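Local coordinates for protein beta-porphyranase A (Bacteroides plebeius, PDB 4AW7) that cleaves the sulfated seaweed polysaccharide porphyran at linkages between beta-D-galactopyranose and alpha-L-galactopyranose-6-sulfate, releasing mostly disaccharides, at residues L491-T496 and S579-Q584; S419-R424 and I456-D461; M167-A172 and I216-A221; R30-V35 and G370-I375. All blocks are in the same frame, centred on the assembly; numbering follows the deposited sequence.

From the N terminus, contact 4 opens at 30-35 and closes only at 370-375, a loop of more than three hundred residues. Contact 3 is nested inside it, its helical segments 167-172 and 216-221 lying beside the curled parallel sheet of the catalytic domain. Contacts 2 and 1 follow in series, and no two loops cross. Contact 2 pairs neighbouring strands in the first beta-sandwich region, within the same large mixed sheet that supplies segment 370-375. Contact 1 packs the two sheets of the C-terminal domain face to face; one of these also contains the strand of segment 30-35, which makes contact 4 a junction between the two beta-rich regions.

Contact 1: residues L491-T496 and S579-Q584; sequences LSFPFT and SSMILQ
Met581 sets its CG over the centre of one face of the Phe493 ring, 3.4 Å from CG to the ring centroid and only 6° off the ring normal, a close CH-pi contact. The thioether chain is bent at both chi2 and chi3, which sets SD over the same face as a Met-aromatic contact, 4.5 Å from the Phe493 centroid, and brings CE to 3.7 Å from Phe493 CD1 near the rim. The second pair is built differently: Leu583 CD1 sits over a face of Phe495, displaced toward the rim and 3.8 Å from that ring's centroid. The far edge of the Phe495 ring meets the backbone, where Phe495 CE2 is 3.5 Å from Met581 O, which lies near the ring plane.

Strand 491-498 belongs to a four-stranded antiparallel sheet and strand 577-589 to a mixed one, and the two stack as layers of a beta sandwich; the axes of segments 491-496 and 579-584 pass 8.5 Å apart at 43°. Replacing Phe493 by an alanine is likely to strip Met581 CG and SD of their aromatic platform and open a gap between the layers.

The reverse side of strand 491-498 is much looser. Ser492 and Thr496 are exposed there, and Ser492 OG bonds to Asn566 ND2 on the adjacent strand 563-570. Between the layers the two segments share no hydrogen bond, so their cohesion rests on dispersion, CH-pi and sulfur-aromatic contacts within a buried, apolar interior.

Contact 2: residues S419-R424 and I456-D461; sequences SNVTKR and IVLVAD
Val459 O is gripped from two directions: Thr422 N donates a nearly straight bond of 2.8 Å to Val459 O, and a water gives it another of 3.0 Å. The same water donates to Asn420 O and bonds Thr422 OG1, whose other partner is Asn440 OD1. The CA-H of Val421 also points at Val459 O. This cluster marks a beta bulge, where the antiparallel register between strands 421-429 and 454-462 slips by one residue and the chain turns a corner at Asn420, which has positive phi and psi (51°/54°). Before the corner, Ser419 and Asp461 form a hydrogen-bonded pair.

Asn420 ND2 donates to Asp461 OD2 at 2.8 Å and 174°, on the anti side and tilted out of the carboxylate plane, with the amide and carboxylate planes nearly perpendicular; Asp461 OD1 is held in a salt bridge by Arg392.

Farther along, Arg424 N meets Val457 O at 2.7 Å. The Arg424 chain runs extended past Val457 O and brings one guanidinium face to Val459 CG2, with Arg424 NE 3.6 Å from Val459 CG2, while NH1 reaches Lys366 O and Leu364 O. On the other face of the sheet, Leu458 CD2 rests 3.9 Å from Lys423 CB, and Lys423 NZ bonds Gln439 OE1.

Contact 3: residues M167-A172 and I216-A221; sequences MVDFYA and IDRAGA
Arg218 grips the carboxylate of Asp169 side-on with two nitrogens, one for each oxygen. Arg218 NE donates to Asp169 OD1 at 2.8 Å and 171°, and Arg218 NH2 to Asp169 OD2 at 2.9 Å. Both oxygens are met on their syn sides and lie near the guanidinium plane, yet the carboxylate is twisted against that plane by 32°, so the salt bridge is bidentate without being coplanar. Two bonds on one edge fix the rotation of both groups. Arg218 NH1 makes a further ion pair with Glu165, but a long and weak one.

The apolar contacts lie deeper. The first torsion of Arg218 swings CG away from the backbone N (-173°), and the chain then runs extended, drawing its methylene groups past Val168, whose CG1 is 3.7 Å from Arg218 CB. The same methyl, Val168 CG1, lies 3.6 Å from Ala219 CB. Ala172 also packs on Ala219, its CB 3.9 Å from Ala219 CB, and these small side chains let the backbones come close: Ala172 CA and Ala219 CA are 4.4 Å apart. With an alanine in place of Arg218, the Asp169 carboxylate would probably be left without its mate, and Val168 without the methylenes CG and CD that run past it.

The contact joins helix 160-179 to helix 212-219 beside the parallel sheet of the catalytic domain, consistent with a (beta/alpha)8 barrel. Tyr171 turns from the helix interface to the sheet, packing on Tyr193 and Ala194 of strand 189-195, meeting Phe215 edge-to-face and hydrogen-bonding Leu144 O through its hydroxyl.

Contact 4: residues R30-V35 and G370-I375; sequences RFLSGV and GERVDI
Leu32 stands over one face of the Arg372 guanidinium, the two side chains crossing at about a right angle, with Leu32 CD1 3.5 Å from Arg372 NE. The contact joins two beta sheets: strand 29-32, an outermost strand of the mixed sheet in the C-terminal region, and strand 371-377 of the larger mixed sheet, whose short segments run at 108° to each other. A type II' beta turn from Leu32 to Val35 ends the first strand. The far end of Arg372 is held by other parts of the chain, NH2 by Met305 O and Gln308 OE1 and NH1 by Ser36 O, and this fixes the flat surface on which Leu32 rests.

Arg30 passes Asp374 with its extended chain, Arg30 CD lying 3.6 Å from Asp374 OD1, and its guanidinium continues beyond, inclined by 31° to the carboxylate. Arg30 NE stays 4.2 Å from Asp374 OD1, beyond a salt bridge; the nearby opposite charge probably still steadies the pair. Stronger partners lie elsewhere: Arg30 NE pairs with Glu586 and NH2 with Glu306, while Asp374 pairs with Arg504.

The backbones touch directly at one hydrogen bond, Arg30 N to Arg372 O, 2.9 Å long and nearly straight at the hydrogen, yet arriving 52° above the carbonyl plane, which is consistent with the steep crossing of the strands. At the edge of the Arg30 guanidinium a water accepts from NH1 at 2.9 Å and donates to Val373 O at 2.8 Å.

Contact 1: residues L491-T496 and S579-Q584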
loop_
_atom_site.group_PDB
_atom_site.type_symbol
_atom_site.label_atom_id
_atom_site.label_comp_id
_atom_site.label_asym_id
_atom_site.label_seq_id
_atom_site.Cartn_x
_atom_site.Cartn_y
_atom_site.Cartn_z
ATOM N N LEU A 491 0.651 3.744 30.103
ATOM C CA LEU A 491 0.053 2.683 29.330
ATOM C C LEU A 491 1.091 1.598 29.077
ATOM O O LEU A 491 2.209 1.903 28.630
ATOM C CB LEU A 491 -0.460 3.229 27.990
ATOM C CG LEU A 491 -1.670 4.162 28.092
ATOM C CD1 LEU A 491 -2.032 4.724 26.730
ATOM C CD2 LEU A 491 -2.904 3.399 28.602
ATOM N N SER A 492 0.692 0.367 29.329
ATOM C CA SER A 492 1.586 -0.777 29.229
ATOM C C SER A 492 1.249 -1.640 28.015
ATOM O O SER A 492 0.100 -2.048 27.830
ATOM C CB SER A 492 1.440 -1.604 30.495
ATOM O OG SER A 492 2.053 -2.871 30.382
ATOM N N PHE A 493 2.263 -1.927 27.202
ATOM C CA PHE A 493 2.111 -2.762 26.005
ATOM C C PHE A 493 3.025 -3.966 26.086
ATOM O O PHE A 493 4.263 -3.796 25.941
ATOM C CB PHE A 493 2.379 -1.930 24.734
ATOM C CG PHE A 493 1.336 -0.861 24.514
ATOM C CD1 PHE A 493 1.480 0.381 25.096
ATOM C CD2 PHE A 493 0.201 -1.123 23.767
ATOM C CE1 PHE A 493 0.516 1.374 24.933
ATOM C CE2 PHE A 493 -0.756 -0.163 23.598
ATOM C CZ PHE A 493 -0.607 1.091 24.183
ATOM N N PRO A 494 2.436 -5.155 26.272
ATOM C CA PRO A 494 3.264 -6.360 26.346
ATOM C C PRO A 494 3.491 -6.961 24.978
ATOM O O PRO A 494 2.620 -6.873 24.090
ATOM C CB PRO A 494 2.422 -7.308 27.214
ATOM C CG PRO A 494 1.023 -6.883 26.982
ATOM C CD PRO A 494 1.036 -5.427 26.676
ATOM N N PHE A 495 4.660 -7.573 24.823
ATOM C CA PHE A 495 5.049 -8.288 23.595
ATOM C C PHE A 495 5.606 -9.646 23.987
ATOM O O PHE A 495 6.168 -9.780 25.087
ATOM C CB PHE A 495 6.113 -7.503 22.837
ATOM C CG PHE A 495 5.642 -6.180 22.351
ATOM C CD1 PHE A 495 5.667 -5.081 23.183
ATOM C CD2 PHE A 495 5.144 -6.042 21.065
ATOM C CE1 PHE A 495 5.217 -3.866 22.764
ATOM C CE2 PHE A 495 4.682 -4.785 20.640
ATOM C CZ PHE A 495 4.721 -3.720 21.480
ATOM N N THR A 496 5.459 -10.644 23.127
ATOM C CA THR A 496 5.932 -11.994 23.381
ATOM C C THR A 496 6.700 -12.548 22.185
ATOM O O THR A 496 6.517 -12.103 21.051
ATOM C CB THR A 496 4.747 -12.925 23.727
ATOM O OG1 THR A 496 3.851 -13.033 22.612
ATOM C CG2 THR A 496 3.980 -12.428 24.970
ATOM N N SER A 579 -3.212 4.010 19.034
ATOM C CA SER A 579 -3.929 3.054 18.171
ATOM C C SER A 579 -3.224 1.703 18.067
ATOM O O SER A 579 -3.860 0.674 18.164
ATOM C CB SER A 579 -4.181 3.674 16.798
ATOM O OG SER A 579 -2.961 4.105 16.221
ATOM N N SER A 580 -1.895 1.749 17.910
ATOM C CA SER A 580 -1.127 0.493 17.827
ATOM C C SER A 580 0.296 0.748 18.295
ATOM O O SER A 580 0.848 1.853 18.172
ATOM C CB SER A 580 -1.142 -0.096 16.406
ATOM O OG SER A 580 -0.583 0.774 15.435
ATOM N N MET A 581 0.883 -0.346 18.794
ATOM C CA MET A 581 2.280 -0.396 19.248
ATOM C C MET A 581 2.874 -1.667 18.689
ATOM O O MET A 581 2.424 -2.755 18.990
ATOM C CB MET A 581 2.338 -0.388 20.781
ATOM C CG MET A 581 1.833 0.907 21.408
ATOM S SD MET A 581 3.031 2.237 21.361
ATOM C CE MET A 581 3.999 1.816 22.819
ATOM N N ILE A 582 3.912 -1.485 17.867
ATOM C CA ILE A 582 4.553 -2.607 17.167
ATOM C C ILE A 582 6.059 -2.459 17.360
ATOM O O ILE A 582 6.606 -1.376 17.165
ATOM C CB ILE A 582 4.203 -2.586 15.662
ATOM C CG1 ILE A 582 2.696 -2.783 15.474
ATOM C CG2 ILE A 582 4.990 -3.670 14.881
ATOM C CD1 ILE A 582 2.168 -2.452 14.087
ATOM N N LEU A 583 6.738 -3.553 17.746
ATOM C CA LEU A 583 8.194 -3.524 17.824
ATOM C C LEU A 583 8.778 -4.082 16.525
ATOM O O LEU A 583 8.379 -5.144 16.067
ATOM C CB LEU A 583 8.736 -4.337 19.009
ATOM C CG LEU A 583 8.526 -3.718 20.378
ATOM C CD1 LEU A 583 8.951 -4.675 21.463
ATOM C CD2 LEU A 583 9.299 -2.413 20.483
ATOM N N GLN A 584 9.740 -3.362 15.960
ATOM C CA GLN A 584 10.470 -3.825 14.775
ATOM C C GLN A 584 11.890 -4.169 15.225
ATOM O O GLN A 584 12.531 -3.358 15.884
ATOM C CB GLN A 584 10.512 -2.773 13.684
ATOM C CG GLN A 584 11.512 -3.182 12.623
ATOM C CD GLN A 584 11.511 -2.307 11.418
ATOM O OE1 GLN A 584 10.541 -2.311 10.673
ATOM N NE2 GLN A 584 12.650 -1.584 11.163
#

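Contact 2: residues S419-R424 and I456-D461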
loop_
_atom_site.group_PDB
_atom_site.type_symbol
_atom_site.label_atom_id
_atom_site.label_comp_id
_atom_site.label_asym_id
_atom_site.label_seq_id
_atom_site.Cartn_x
_atom_site.Cartn_y
_atom_site.Cartn_z
ATOM N N SER A 419 31.060 0.221 -9.346
ATOM C CA SER A 419 31.536 0.974 -10.509
ATOM C C SER A 419 30.397 1.272 -11.466
ATOM O O SER A 419 29.294 0.776 -11.278
ATOM C CB SER A 419 32.614 0.162 -11.255
ATOM O OG SER A 419 32.080 -1.035 -11.821
ATOM N N ASN A 420 30.661 2.050 -12.514
ATOM C CA ASN A 420 29.670 2.318 -13.557
ATOM C C ASN A 420 28.322 2.796 -12.988
ATOM O O ASN A 420 27.252 2.249 -13.269
ATOM C CB ASN A 420 29.504 1.122 -14.454
ATOM C CG ASN A 420 30.792 0.759 -15.122
ATOM O OD1 ASN A 420 31.579 1.651 -15.478
ATOM N ND2 ASN A 420 31.058 -0.527 -15.238
ATOM N N VAL A 421 28.403 3.829 -12.182
ATOM C CA VAL A 421 27.231 4.391 -11.519
ATOM C C VAL A 421 26.437 5.276 -12.472
ATOM O O VAL A 421 26.976 6.168 -13.153
ATOM C CB VAL A 421 27.641 5.199 -10.273
ATOM C CG1 VAL A 421 26.419 5.758 -9.550
ATOM C CG2 VAL A 421 28.491 4.334 -9.294
ATOM N N THR A 422 25.126 5.043 -12.492
ATOM C CA THR A 422 24.165 5.874 -13.218
ATOM C C THR A 422 23.115 6.383 -12.221
ATOM O O THR A 422 22.631 5.650 -11.350
ATOM C CB THR A 422 23.529 5.112 -14.378
ATOM O OG1 THR A 422 24.555 4.628 -15.271
ATOM C CG2 THR A 422 22.563 5.946 -15.129
ATOM N N LYS A 423 22.790 7.648 -12.327
ATOM C CA LYS A 423 21.807 8.267 -11.473
ATOM C C LYS A 423 20.542 8.545 -12.260
ATOM O O LYS A 423 20.565 9.313 -13.243
ATOM C CB LYS A 423 22.335 9.579 -10.884
ATOM C CG LYS A 423 21.333 10.264 -10.017
ATOM C CD LYS A 423 21.870 11.461 -9.271
ATOM C CE LYS A 423 22.323 12.545 -10.203
ATOM N NZ LYS A 423 21.228 13.301 -10.861
ATOM N N ARG A 424 19.431 7.957 -11.836
ATOM C CA ARG A 424 18.109 8.312 -12.340
ATOM C C ARG A 424 17.421 9.230 -11.344
ATOM O O ARG A 424 17.446 8.995 -10.152
ATOM C CB ARG A 424 17.266 7.055 -12.495
ATOM C CG ARG A 424 17.902 5.918 -13.314
ATOM C CD ARG A 424 17.036 4.691 -13.266
ATOM N NE ARG A 424 17.618 3.581 -13.990
ATOM C CZ ARG A 424 17.067 2.376 -14.035
ATOM N NH1 ARG A 424 15.922 2.153 -13.411
ATOM N NH2 ARG A 424 17.655 1.377 -14.656
ATOM N N ILE A 456 15.212 9.372 -6.372
ATOM C CA ILE A 456 16.453 9.043 -7.069
ATOM C C ILE A 456 16.665 7.528 -6.998
ATOM O O ILE A 456 16.485 6.904 -5.941
ATOM C CB ILE A 456 17.674 9.802 -6.401
ATOM C CG1 ILE A 456 17.526 11.327 -6.626
ATOM C CG2 ILE A 456 19.031 9.308 -6.891
ATOM C CD1 ILE A 456 18.414 12.205 -5.729
ATOM N N VAL A 457 17.089 6.944 -8.103
ATOM C CA VAL A 457 17.550 5.569 -8.156
ATOM C C VAL A 457 18.942 5.576 -8.765
ATOM O O VAL A 457 19.140 6.035 -9.906
ATOM C CB VAL A 457 16.583 4.665 -8.965
ATOM C CG1 VAL A 457 17.159 3.281 -9.175
ATOM C CG2 VAL A 457 15.230 4.585 -8.295
ATOM N N LEU A 458 19.903 5.124 -7.975
ATOM C CA LEU A 458 21.266 4.899 -8.431
ATOM C C LEU A 458 21.408 3.440 -8.844
ATOM O O LEU A 458 20.964 2.532 -8.130
ATOM C CB LEU A 458 22.218 5.183 -7.286
ATOM C CG LEU A 458 22.274 6.628 -6.789
ATOM C CD1 LEU A 458 22.872 6.718 -5.400
ATOM C CD2 LEU A 458 23.091 7.467 -7.733
ATOM N N VAL A 459 22.016 3.227 -10.012
ATOM C CA VAL A 459 22.229 1.897 -10.580
ATOM C C VAL A 459 23.724 1.760 -10.779
ATOM O O VAL A 459 24.374 2.662 -11.329
ATOM C CB VAL A 459 21.485 1.701 -11.902
ATOM C CG1 VAL A 459 21.693 0.253 -12.443
ATOM C CG2 VAL A 459 20.038 2.071 -11.750
ATOM N N ALA A 460 24.287 0.662 -10.310
ATOM C CA ALA A 460 25.738 0.482 -10.427
ATOM C C ALA A 460 26.087 -0.973 -10.607
ATOM O O ALA A 460 25.281 -1.861 -10.300
ATOM C CB ALA A 460 26.409 1.016 -9.171
ATOM N N ASP A 461 27.300 -1.233 -11.098
ATOM C CA ASP A 461 27.843 -2.580 -11.114
ATOM C C ASP A 461 28.517 -2.831 -9.818
ATOM O O ASP A 461 29.116 -1.940 -9.239
ATOM C CB ASP A 461 28.880 -2.787 -12.238
ATOM C CG ASP A 461 28.310 -2.663 -13.626
ATOM O OD1 ASP A 461 27.112 -2.826 -13.812
ATOM O OD2 ASP A 461 29.115 -2.435 -14.577
HETATM O O HOH W 1 32.114 -3.062 -10.085
HETATM O O HOH W 2 24.888 2.007 -14.212
#

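Contact 3: residues M167-A172 and I216-A221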
loop_
_atom_site.group_PDB
_atom_site.type_symbol
_atom_site.label_atom_id
_atom_site.label_comp_id
_atom_site.label_asym_id
_atom_site.label_seq_id
_atom_site.Cartn_x
_atom_site.Cartn_y
_atom_site.Cartn_z
ATOM N N MET A 167 -23.458 -4.993 3.386
ATOM C CA MET A 167 -22.278 -5.048 2.500
ATOM C C MET A 167 -21.214 -5.971 3.094
ATOM O O MET A 167 -20.575 -6.740 2.361
ATOM C CB MET A 167 -21.766 -3.632 2.319
ATOM C CG MET A 167 -22.627 -2.784 1.432
ATOM S SD MET A 167 -22.227 -1.011 1.586
ATOM C CE MET A 167 -22.966 -0.370 0.069
ATOM N N VAL A 168 -21.024 -5.905 4.394
ATOM C CA VAL A 168 -20.074 -6.784 5.052
ATOM C C VAL A 168 -20.539 -8.239 4.983
ATOM O O VAL A 168 -19.734 -9.142 4.753
ATOM C CB VAL A 168 -19.771 -6.331 6.483
ATOM C CG1 VAL A 168 -18.849 -7.307 7.215
ATOM C CG2 VAL A 168 -19.135 -4.914 6.467
ATOM N N ASP A 169 -21.849 -8.490 5.163
ATOM C CA ASP A 169 -22.382 -9.839 5.065
ATOM C C ASP A 169 -22.212 -10.413 3.648
ATOM O O ASP A 169 -21.989 -11.610 3.482
ATOM C CB ASP A 169 -23.855 -9.840 5.480
ATOM C CG ASP A 169 -24.060 -9.676 6.957
ATOM O OD1 ASP A 169 -23.121 -9.865 7.762
ATOM O OD2 ASP A 169 -25.233 -9.366 7.339
ATOM N N PHE A 170 -22.335 -9.557 2.645
ATOM C CA PHE A 170 -22.113 -9.911 1.235
ATOM C C PHE A 170 -20.661 -10.373 1.082
ATOM O O PHE A 170 -20.400 -11.478 0.574
ATOM C CB PHE A 170 -22.459 -8.674 0.406
ATOM C CG PHE A 170 -22.422 -8.809 -1.096
ATOM C CD1 PHE A 170 -23.534 -9.189 -1.807
ATOM C CD2 PHE A 170 -21.302 -8.403 -1.810
ATOM C CE1 PHE A 170 -23.532 -9.200 -3.181
ATOM C CE2 PHE A 170 -21.293 -8.385 -3.168
ATOM C CZ PHE A 170 -22.406 -8.812 -3.873
ATOM N N TYR A 171 -19.722 -9.557 1.552
ATOM C CA TYR A 171 -18.316 -9.970 1.549
ATOM C C TYR A 171 -18.094 -11.328 2.246
ATOM O O TYR A 171 -17.405 -12.225 1.728
ATOM C CB TYR A 171 -17.434 -8.926 2.237
ATOM C CG TYR A 171 -16.801 -7.874 1.350
ATOM C CD1 TYR A 171 -15.548 -8.076 0.798
ATOM C CD2 TYR A 171 -17.394 -6.636 1.108
ATOM C CE1 TYR A 171 -14.950 -7.148 0.002
ATOM C CE2 TYR A 171 -16.778 -5.673 0.322
ATOM C CZ TYR A 171 -15.528 -5.930 -0.224
ATOM O OH TYR A 171 -14.829 -5.037 -1.002
ATOM N N ALA A 172 -18.665 -11.480 3.441
ATOM C CA ALA A 172 -18.450 -12.680 4.237
ATOM C C ALA A 172 -18.957 -13.911 3.515
ATOM O O ALA A 172 -18.274 -14.938 3.470
ATOM C CB ALA A 172 -19.148 -12.558 5.611
ATOM N N ILE A 216 -13.526 -6.441 9.975
ATOM C CA ILE A 216 -12.660 -7.493 10.451
ATOM C C ILE A 216 -13.426 -8.472 11.344
ATOM O O ILE A 216 -13.271 -9.689 11.220
ATOM C CB ILE A 216 -11.400 -6.932 11.133
ATOM C CG1 ILE A 216 -10.537 -6.184 10.096
ATOM C CG2 ILE A 216 -10.592 -8.039 11.797
ATOM C CD1 ILE A 216 -9.382 -5.389 10.681
ATOM N N ASP A 217 -14.271 -7.955 12.226
ATOM C CA ASP A 217 -15.032 -8.819 13.138
ATOM C C ASP A 217 -16.058 -9.680 12.413
ATOM O O ASP A 217 -16.232 -10.847 12.728
ATOM C CB ASP A 217 -15.742 -7.947 14.187
ATOM C CG ASP A 217 -14.806 -7.351 15.198
ATOM O OD1 ASP A 217 -13.673 -7.880 15.400
ATOM O OD2 ASP A 217 -15.223 -6.362 15.851
ATOM N N ARG A 218 -16.761 -9.118 11.454
ATOM C CA ARG A 218 -17.948 -9.726 10.880
ATOM C C ARG A 218 -17.668 -10.497 9.581
ATOM O O ARG A 218 -18.321 -11.483 9.296
ATOM C CB ARG A 218 -19.016 -8.649 10.661
ATOM C CG ARG A 218 -20.387 -9.068 10.216
ATOM C CD ARG A 218 -21.359 -7.909 10.452
ATOM N NE ARG A 218 -22.688 -8.240 9.975
ATOM C CZ ARG A 218 -23.813 -7.870 10.574
ATOM N NH1 ARG A 218 -23.784 -7.140 11.684
ATOM N NH2 ARG A 218 -24.978 -8.217 10.042
ATOM N N ALA A 219 -16.704 -10.063 8.780
ATOM C CA ALA A 219 -16.259 -10.764 7.576
ATOM C C ALA A 219 -14.813 -11.252 7.603
ATOM O O ALA A 219 -14.444 -12.065 6.746
ATOM C CB ALA A 219 -16.466 -9.874 6.339
ATOM N N GLY A 220 -14.001 -10.791 8.549
ATOM C CA GLY A 220 -12.576 -11.046 8.467
ATOM C C GLY A 220 -12.151 -12.479 8.510
ATOM O O GLY A 220 -11.170 -12.830 7.888
ATOM N N ALA A 221 -12.896 -13.326 9.207
ATOM C CA ALA A 221 -12.572 -14.742 9.241
ATOM C C ALA A 221 -12.606 -15.380 7.851
ATOM O O ALA A 221 -11.954 -16.382 7.631
ATOM C CB ALA A 221 -13.534 -15.495 10.174
#

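Contact 4: residues R30-V35 and G370-I375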
loop_
_atom_site.group_PDB
_atom_site.type_symbol
_atom_site.label_atom_id
_atom_site.label_comp_id
_atom_site.label_asym_id
_atom_site.label_seq_id
_atom_site.Cartn_x
_atom_site.Cartn_y
_atom_site.Cartn_z
ATOM N N ARG A 30 19.359 -8.553 3.399
ATOM C CA ARG A 30 18.284 -8.186 4.309
ATOM C C ARG A 30 17.015 -8.939 3.942
ATOM O O ARG A 30 16.669 -9.088 2.757
ATOM C CB ARG A 30 18.078 -6.664 4.319
ATOM C CG ARG A 30 16.945 -6.180 5.229
ATOM C CD ARG A 30 17.135 -4.718 5.608
ATOM N NE ARG A 30 16.021 -4.218 6.407
ATOM C CZ ARG A 30 14.920 -3.666 5.916
ATOM N NH1 ARG A 30 14.741 -3.505 4.597
ATOM N NH2 ARG A 30 13.973 -3.287 6.772
ATOM N N PHE A 31 16.320 -9.429 4.976
ATOM C CA PHE A 31 15.053 -10.112 4.833
ATOM C C PHE A 31 13.979 -9.364 5.571
ATOM O O PHE A 31 14.209 -8.827 6.669
ATOM C CB PHE A 31 15.114 -11.529 5.463
ATOM C CG PHE A 31 15.927 -12.523 4.681
ATOM C CD1 PHE A 31 17.290 -12.546 4.779
ATOM C CD2 PHE A 31 15.303 -13.428 3.844
ATOM C CE1 PHE A 31 18.010 -13.495 4.026
ATOM C CE2 PHE A 31 16.027 -14.365 3.119
ATOM C CZ PHE A 31 17.388 -14.385 3.248
ATOM N N LEU A 32 12.787 -9.339 4.983
ATOM C CA LEU A 32 11.547 -9.008 5.678
ATOM C C LEU A 32 10.942 -10.330 6.017
ATOM O O LEU A 32 10.408 -11.029 5.155
ATOM C CB LEU A 32 10.625 -8.158 4.777
ATOM C CG LEU A 32 11.235 -6.899 4.179
ATOM C CD1 LEU A 32 10.207 -6.150 3.358
ATOM C CD2 LEU A 32 11.893 -5.996 5.181
ATOM N N SER A 33 11.091 -10.734 7.276
ATOM C CA SER A 33 10.759 -12.099 7.733
ATOM C C SER A 33 11.328 -13.121 6.766
ATOM O O SER A 33 12.540 -13.251 6.690
ATOM C CB SER A 33 9.288 -12.264 8.003
ATOM O OG SER A 33 8.861 -11.276 8.825
ATOM N N GLY A 34 10.502 -13.858 6.048
ATOM C CA GLY A 34 10.976 -14.919 5.150
ATOM C C GLY A 34 11.414 -14.522 3.759
ATOM O O GLY A 34 11.812 -15.403 3.024
ATOM N N VAL A 35 11.368 -13.259 3.363
ATOM C CA VAL A 35 11.656 -12.887 1.983
ATOM C C VAL A 35 12.689 -11.794 1.898
ATOM O O VAL A 35 12.603 -10.785 2.598
ATOM C CB VAL A 35 10.368 -12.545 1.197
ATOM C CG1 VAL A 35 9.692 -11.261 1.689
ATOM C CG2 VAL A 35 10.599 -12.489 -0.327
ATOM N N GLY A 370 16.169 -7.845 -7.297
ATOM C CA GLY A 370 17.232 -8.459 -6.554
ATOM C C GLY A 370 16.932 -8.636 -5.101
ATOM O O GLY A 370 15.849 -8.280 -4.617
ATOM N N GLU A 371 17.897 -9.153 -4.368
ATOM C CA GLU A 371 17.778 -9.332 -2.933
ATOM C C GLU A 371 17.995 -8.021 -2.228
ATOM O O GLU A 371 18.923 -7.268 -2.517
ATOM C CB GLU A 371 18.781 -10.356 -2.440
ATOM C CG GLU A 371 18.401 -11.788 -2.893
ATOM C CD GLU A 371 19.408 -12.829 -2.511
ATOM O OE1 GLU A 371 20.573 -12.649 -2.880
ATOM O OE2 GLU A 371 19.011 -13.833 -1.895
ATOM N N ARG A 372 17.146 -7.717 -1.268
ATOM C CA ARG A 372 17.381 -6.591 -0.403
ATOM C C ARG A 372 18.745 -6.721 0.252
ATOM O O ARG A 372 19.152 -7.819 0.640
ATOM C CB ARG A 372 16.303 -6.534 0.683
ATOM C CG ARG A 372 14.971 -6.076 0.194
ATOM C CD ARG A 372 13.891 -6.384 1.209
ATOM N NE ARG A 372 12.602 -5.775 0.848
ATOM C CZ ARG A 372 11.762 -6.263 -0.056
ATOM N NH1 ARG A 372 11.972 -7.410 -0.698
ATOM N NH2 ARG A 372 10.665 -5.582 -0.344
ATOM N N VAL A 373 19.410 -5.578 0.401
ATOM C CA VAL A 373 20.623 -5.494 1.209
ATOM C C VAL A 373 20.429 -4.483 2.315
ATOM O O VAL A 373 19.491 -3.680 2.282
ATOM C CB VAL A 373 21.896 -5.199 0.386
ATOM C CG1 VAL A 373 22.092 -6.353 -0.650
ATOM C CG2 VAL A 373 21.816 -3.828 -0.286
ATOM N N ASP A 374 21.303 -4.515 3.321
ATOM C CA ASP A 374 21.048 -3.663 4.464
ATOM C C ASP A 374 21.193 -2.198 4.111
ATOM O O ASP A 374 22.131 -1.813 3.422
ATOM C CB ASP A 374 21.904 -4.047 5.667
ATOM C CG ASP A 374 21.346 -3.514 6.951
ATOM O OD1 ASP A 374 20.125 -3.358 7.054
ATOM O OD2 ASP A 374 22.109 -3.211 7.861
ATOM N N ILE A 375 20.288 -1.383 4.618
ATOM C CA ILE A 375 20.337 0.053 4.386
ATOM C C ILE A 375 19.633 0.699 5.541
ATOM O O ILE A 375 18.671 0.149 6.032
ATOM C CB ILE A 375 19.800 0.491 2.899
ATOM C CG1 ILE A 375 20.065 1.988 2.657
ATOM C CG2 ILE A 375 18.370 0.069 2.622
ATOM C CD1 ILE A 375 19.902 2.444 1.178
HETATM O O HOH W 3 16.684 -3.672 2.465
#